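Local coordinates for protein subclass B1 metallo-beta-lactamase (Myroides odoratimimus, PDB 6T5L) that hydrolyses beta-lactam antibiotics, probably including carbapenems, as a zinc-dependent metallo-beta-lactamase of subclass B1, at residues F97-D100 and C101-G104; S118-T121 and I122-K126. All blocks are in the same frame, centred on the assembly; numbering follows the deposited sequence.

Contact 1. Residues F97-D100 and C101-G104; sequences FHDD and CIGG. With ZN (zinc ion), chain C; ZN (zinc ion), chain D.
His-98 and Asp-100 each bind a zinc ion from a tight turn that Cys-101 and Ile-102 close through their backbone N-H groups. The turn carries the HxHxD zinc-binding motif of metallo-beta-lactamases, here His-96, His-98 and Asp-100. His-98 ND1 binds the first zinc ion at 2.0 Å, together with His-96 and His-161. NE2 is hydrogen-bonded to the second-shell carboxylate of Asp-194, and the zinc bond and Asp-194 together hold the ring's rotation. Asp-100 CG stands between the backbone N and the carbonyl carbon (chi1 50°), from where OD2 meets the second zinc ion at 2.2 Å, a site completed by Cys-180 and His-221. The carbonyl of His-98, the N-cap residue, accepts from Cys-101 (N to His-98 O, 2.9 Å), which sits 46° out of the carbonyl plane, and from Ile-102 (N to His-98 O, 3.3 Å), which lies in it. One turn on, Gly-103 N makes a weak hydrogen bond to Asp-99 O (2.9 Å). His-98 CD2 sits 3.7 Å above one face of the Phe-97 ring, toward that ring's rim. Small Cys-101 is buried against His-96, while aliphatic Ile-102 packs toward helix 119-127, its CG1 resting 3.5 Å from His-98 O.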
ATOM      1  N   PHE A  97      -4.538  -3.769  -8.325  1.00 46.29           N
ATOM      2  CA  PHE A  97      -5.594  -3.119  -9.102  1.00 47.31           C
ATOM      3  C   PHE A  97      -6.940  -3.060  -8.370  1.00 46.97           C
ATOM      4  O   PHE A  97      -7.883  -2.496  -8.909  1.00 49.57           O
ATOM      5  CB  PHE A  97      -5.766  -3.834 -10.449  1.00 45.94           C
ATOM      6  CG  PHE A  97      -6.423  -5.180 -10.342  1.00 49.44           C
ATOM      7  CD1 PHE A  97      -5.708  -6.311  -9.985  1.00 49.62           C
ATOM      8  CD2 PHE A  97      -7.771  -5.316 -10.640  1.00 51.89           C
ATOM      9  CE1 PHE A  97      -6.354  -7.580  -9.893  1.00 49.93           C
ATOM     10  CE2 PHE A  97      -8.412  -6.570 -10.574  1.00 53.57           C
ATOM     11  CZ  PHE A  97      -7.723  -7.683 -10.186  1.00 52.35           C
ATOM     12  N   HIS A  98      -7.054  -3.567  -7.150  1.00 46.45           N
ATOM     13  CA  HIS A  98      -8.347  -3.523  -6.474  1.00 49.04           C
ATOM     14  C   HIS A  98      -8.637  -2.131  -5.919  1.00 49.05           C
ATOM     15  O   HIS A  98      -7.758  -1.272  -5.852  1.00 48.58           O
ATOM     16  CB  HIS A  98      -8.377  -4.510  -5.320  1.00 46.22           C
ATOM     17  CG  HIS A  98      -8.496  -5.914  -5.772  1.00 48.86           C
ATOM     18  ND1 HIS A  98      -8.057  -6.981  -5.021  1.00 53.60           N
ATOM     19  CD2 HIS A  98      -9.029  -6.427  -6.904  1.00 50.00           C
ATOM     20  CE1 HIS A  98      -8.304  -8.099  -5.684  1.00 51.73           C
ATOM     21  NE2 HIS A  98      -8.921  -7.794  -6.817  1.00 51.51           N
ATOM     22  N   ASP A  99      -9.861  -1.956  -5.402  1.00 52.69           N
ATOM     23  CA  ASP A  99     -10.306  -0.623  -4.999  1.00 56.52           C
ATOM     24  C   ASP A  99      -9.729  -0.178  -3.662  1.00 51.70           C
ATOM     25  O   ASP A  99      -9.710   1.033  -3.401  1.00 47.69           O
ATOM     26  CB  ASP A  99     -11.838  -0.537  -4.943  1.00 67.10           C
ATOM     27  CG  ASP A  99     -12.488  -0.222  -6.311  1.00 68.61           C
ATOM     28  OD1 ASP A  99     -11.778   0.149  -7.261  1.00 68.74           O
ATOM     29  OD2 ASP A  99     -13.725  -0.329  -6.414  1.00 69.37           O
ATOM     30  N   ASP A 100      -9.232  -1.103  -2.809  1.00 50.48           N
ATOM     31  CA  ASP A 100      -8.445  -0.652  -1.653  1.00 51.09           C
ATOM     32  C   ASP A 100      -7.019  -0.267  -2.051  1.00 50.63           C
ATOM     33  O   ASP A 100      -6.136  -0.118  -1.160  1.00 44.16           O
ATOM     34  CB  ASP A 100      -8.454  -1.677  -0.482  1.00 52.80           C
ATOM     35  CG  ASP A 100      -8.122  -3.140  -0.877  1.00 54.59           C
ATOM     36  OD1 ASP A 100      -8.627  -3.664  -1.897  1.00 54.01           O
ATOM     37  OD2 ASP A 100      -7.491  -3.852  -0.060  1.00 56.91           O
ATOM     38  N   CYS A 101      -6.796  -0.037  -3.359  1.00 47.57           N
ATOM     39  CA  CYS A 101      -5.513   0.513  -3.772  1.00 43.46           C
ATOM     40  C   CYS A 101      -5.686   1.742  -4.652  1.00 41.61           C
ATOM     41  O   CYS A 101      -4.826   2.627  -4.595  1.00 38.58           O
ATOM     42  CB  CYS A 101      -4.657  -0.545  -4.495  1.00 46.48           C
ATOM     43  SG  CYS A 101      -4.682  -2.200  -3.709  1.00 50.96           S
ATOM     44  N   ILE A 102      -6.788   1.823  -5.457  1.00 38.52           N
ATOM     45  CA  ILE A 102      -6.976   2.927  -6.390  1.00 39.55           C
ATOM     46  C   ILE A 102      -8.324   3.614  -6.220  1.00 40.05           C
ATOM     47  O   ILE A 102      -8.742   4.413  -7.076  1.00 39.57           O
ATOM     48  CB  ILE A 102      -6.835   2.439  -7.848  1.00 44.10           C
ATOM     49  CG1 ILE A 102      -7.848   1.329  -8.133  1.00 46.72           C
ATOM     50  CG2 ILE A 102      -5.467   1.949  -8.132  1.00 45.38           C
ATOM     51  CD1 ILE A 102      -8.289   1.295  -9.510  1.00 50.64           C
ATOM     52  N   GLY A 103      -9.016   3.326  -5.116  1.00 42.87           N
ATOM     53  CA  GLY A 103     -10.373   3.831  -4.941  1.00 41.76           C
ATOM     54  C   GLY A 103     -10.455   5.347  -4.987  1.00 42.09           C
ATOM     55  O   GLY A 103     -11.431   5.883  -5.479  1.00 43.43           O
ATOM     56  N   GLY A 104      -9.406   6.058  -4.533  1.00 41.74           N
ATOM     57  CA  GLY A 104      -9.425   7.517  -4.498  1.00 41.67           C
ATOM     58  C   GLY A 104      -8.529   8.136  -5.562  1.00 40.57           C
ATOM     59  O   GLY A 104      -8.019   9.268  -5.411  1.00 37.66           O
TER
HETATM   60 ZN    ZN C 301      -6.926  -6.910  -3.377  1.00 49.77          ZN
HETATM   61 ZN    ZN D 302      -6.948  -6.013   0.255  0.65 49.77          ZN
HETATM   62  O   HOH W   1      -7.282  -6.207  -2.387  1.00 35.39           O
HETATM   63  O   HOH W   2      -7.131  -8.239   0.853  1.00 62.88           O

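Contact 2. Residues S118-T121 and I122-K126; sequences SKET and IELLK
With chi1 of Thr-121 at -65°, its methyl CG2 stands trans to the backbone N and faces Leu-125, one turn on, while OG1 turns back beside that nitrogen. The two branches therefore do different work. CG2 comes alongside Leu-125 CD1 at 4.1 Å, a loose aliphatic contact on the buried flank between side chains that run in the same direction, whereas OG1 is hydrogen-bonded to Asp-164 and also lies 3.0 Å from Ser-118 OG. A beta-branched hydroxyl residue suits this place, where polar and apolar neighbours meet.

Ile-122 sends CG1 back over the first turn, 3.4 Å from Ser-118 O, and its side chain also touches Thr-136 and Asp-138. Farther on, Leu-124 folds over the Glu-120 carbonyl, CG lying 3.5 Å from Glu-120 O. Leu-125 does the same to Thr-121, and its side chain then reaches Phe-132, the hydrophobic cover expected for a buried leucine.

Beneath these side chains runs regular alpha-helical bonding from each residue to the fourth before it. It starts with Ile-122 N to Ser-118 O (3.2 Å) and straightens along the chain, so that Leu-124 N meets Glu-120 O at 2.9 Å with an N-H...O angle of 166°. The side chain of Glu-120 touches Lys-163; its OE1 and OE2 of Glu-123 stay 6.1 Å apart, so any repulsion between the two carboxylates is probably mild. Lys-119, exposed, extends its amino group toward Asp-140 in a long, weak ion pair.

Ser-118 holds the N-cap position, where a short hydroxyl side chain is well suited, and is at the same time the last residue of strand 116-118. This direct passage from strand into helix opens a beta-alpha-beta unit, in which helix 119-127 connects strand 116-118 to its parallel neighbour 137-139.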
ATOM      1  N   SER A 118       2.862  -0.563 -11.826  1.00 38.89           N
ATOM      2  CA  SER A 118       3.488  -1.609 -12.598  1.00 45.17           C
ATOM      3  C   SER A 118       2.670  -1.852 -13.856  1.00 45.37           C
ATOM      4  O   SER A 118       1.458  -1.597 -13.908  1.00 41.65           O
ATOM      5  CB  SER A 118       3.590  -2.909 -11.777  1.00 48.66           C
ATOM      6  OG  SER A 118       2.423  -3.699 -11.884  1.00 47.30           O
ATOM      7  N   LYS A 119       3.334  -2.442 -14.840  1.00 45.25           N
ATOM      8  CA  LYS A 119       2.704  -2.672 -16.140  1.00 52.57           C
ATOM      9  C   LYS A 119       1.617  -3.742 -16.062  1.00 49.92           C
ATOM     10  O   LYS A 119       0.525  -3.547 -16.592  1.00 51.28           O
ATOM     11  CB  LYS A 119       3.761  -3.042 -17.169  1.00 54.67           C
ATOM     12  CG  LYS A 119       4.633  -1.853 -17.600  1.00 58.80           C
ATOM     13  CD  LYS A 119       5.715  -2.245 -18.605  1.00 66.51           C
ATOM     14  CE  LYS A 119       6.479  -1.043 -19.110  1.00 72.14           C
ATOM     15  NZ  LYS A 119       7.644  -1.472 -19.938  1.00 79.71           N
ATOM     16  N   GLU A 120       1.841  -4.806 -15.304  1.00 48.04           N
ATOM     17  CA  GLU A 120       0.785  -5.807 -15.127  1.00 52.49           C
ATOM     18  C   GLU A 120      -0.427  -5.197 -14.433  1.00 47.20           C
ATOM     19  O   GLU A 120      -1.567  -5.444 -14.827  1.00 47.47           O
ATOM     20  CB  GLU A 120       1.309  -7.009 -14.331  1.00 61.36           C
ATOM     21  CG  GLU A 120       0.454  -8.249 -14.544  1.00 77.35           C
ATOM     22  CD  GLU A 120       0.934  -9.469 -13.782  1.00 90.35           C
ATOM     23  OE1 GLU A 120       0.144 -10.440 -13.714  1.00 94.95           O
ATOM     24  OE2 GLU A 120       2.093  -9.475 -13.293  1.00 94.04           O
ATOM     25  N   THR A 121      -0.206  -4.290 -13.494  1.00 43.83           N
ATOM     26  CA  THR A 121      -1.352  -3.640 -12.854  1.00 46.64           C
ATOM     27  C   THR A 121      -2.181  -2.850 -13.856  1.00 48.49           C
ATOM     28  O   THR A 121      -3.423  -2.864 -13.780  1.00 45.70           O
ATOM     29  CB  THR A 121      -0.919  -2.732 -11.709  1.00 47.13           C
ATOM     30  OG1 THR A 121      -0.350  -3.504 -10.669  1.00 56.70           O
ATOM     31  CG2 THR A 121      -2.143  -1.985 -11.154  1.00 46.54           C
ATOM     32  N   ILE A 122      -1.517  -2.194 -14.828  1.00 51.51           N
ATOM     33  CA  ILE A 122      -2.223  -1.446 -15.877  1.00 50.45           C
ATOM     34  C   ILE A 122      -3.038  -2.380 -16.735  1.00 51.90           C
ATOM     35  O   ILE A 122      -4.168  -2.059 -17.134  1.00 53.58           O
ATOM     36  CB  ILE A 122      -1.236  -0.631 -16.740  1.00 50.99           C
ATOM     37  CG1 ILE A 122      -0.505   0.410 -15.852  1.00 47.66           C
ATOM     38  CG2 ILE A 122      -1.944   0.074 -18.035  1.00 48.57           C
ATOM     39  CD1 ILE A 122       0.498   1.256 -16.621  1.00 50.82           C
ATOM     40  N   GLU A 123      -2.462  -3.526 -17.082  1.00 54.53           N
ATOM     41  CA  GLU A 123      -3.156  -4.473 -17.938  1.00 59.36           C
ATOM     42  C   GLU A 123      -4.399  -5.031 -17.245  1.00 58.51           C
ATOM     43  O   GLU A 123      -5.470  -5.138 -17.849  1.00 58.13           O
ATOM     44  CB  GLU A 123      -2.188  -5.586 -18.331  1.00 68.65           C
ATOM     45  CG  GLU A 123      -2.813  -6.654 -19.213  1.00 90.37           C
ATOM     46  CD  GLU A 123      -2.082  -7.976 -19.131  1.00105.90           C
ATOM     47  OE1 GLU A 123      -2.752  -9.019 -18.963  1.00110.41           O
ATOM     48  OE2 GLU A 123      -0.838  -7.968 -19.239  1.00110.52           O
ATOM     49  N   LEU A 124      -4.282  -5.385 -15.969  1.00 56.50           N
ATOM     50  CA  LEU A 124      -5.438  -5.937 -15.277  1.00 56.86           C
ATOM     51  C   LEU A 124      -6.509  -4.873 -15.094  1.00 57.35           C
ATOM     52  O   LEU A 124      -7.698  -5.152 -15.218  1.00 60.31           O
ATOM     53  CB  LEU A 124      -5.001  -6.531 -13.931  1.00 52.91           C
ATOM     54  CG  LEU A 124      -4.065  -7.743 -14.098  1.00 51.96           C
ATOM     55  CD1 LEU A 124      -3.546  -8.267 -12.744  1.00 49.85           C
ATOM     56  CD2 LEU A 124      -4.787  -8.875 -14.882  1.00 52.55           C
ATOM     57  N   LEU A 125      -6.115  -3.657 -14.775  1.00 55.03           N
ATOM     58  CA  LEU A 125      -7.092  -2.576 -14.741  1.00 54.71           C
ATOM     59  C   LEU A 125      -7.801  -2.432 -16.080  1.00 60.28           C
ATOM     60  O   LEU A 125      -9.029  -2.257 -16.124  1.00 63.25           O
ATOM     61  CB  LEU A 125      -6.410  -1.301 -14.350  1.00 56.59           C
ATOM     62  CG  LEU A 125      -6.426  -1.111 -12.836  1.00 58.19           C
ATOM     63  CD1 LEU A 125      -5.466   0.045 -12.545  1.00 57.58           C
ATOM     64  CD2 LEU A 125      -7.861  -0.887 -12.360  1.00 59.79           C
ATOM     65  N   LYS A 126      -7.060  -2.558 -17.191  0.75 60.11           N
ATOM     66  CA  LYS A 126      -7.688  -2.375 -18.488  1.00 62.67           C
ATOM     67  C   LYS A 126      -8.563  -3.565 -18.826  0.75 65.96           C
ATOM     68  O   LYS A 126      -9.637  -3.409 -19.410  0.75 69.61           O
ATOM     69  CB  LYS A 126      -6.638  -2.153 -19.569  0.75 65.94           C
ATOM     70  CG  LYS A 126      -7.248  -1.829 -20.928  0.75 76.10           C
TER

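How the contacts relate
Contact 1 comes first along the chain, on the short helix 99-102, and contact 2 follows on helix 119-127, with helix 105-110 between them; contact 2 begins on the last residue of strand 116-118. Their centres are 13 Å apart, yet the two touch. Ile-102 CD1 packs against Leu-125 CD2 at 3.6 Å, and Phe-97 CB lies 3.7 Å from Leu-125 CG, while the Phe-97 ring also reaches Leu-124. Helix 119-127 thus backs the metal-binding turn with its aliphatic side. Both belong to the metallo-beta-lactamase superfamily fold: contact 1 supplies ligands to both zinc ions, and contact 2 forms part of the apolar packing next to that turn.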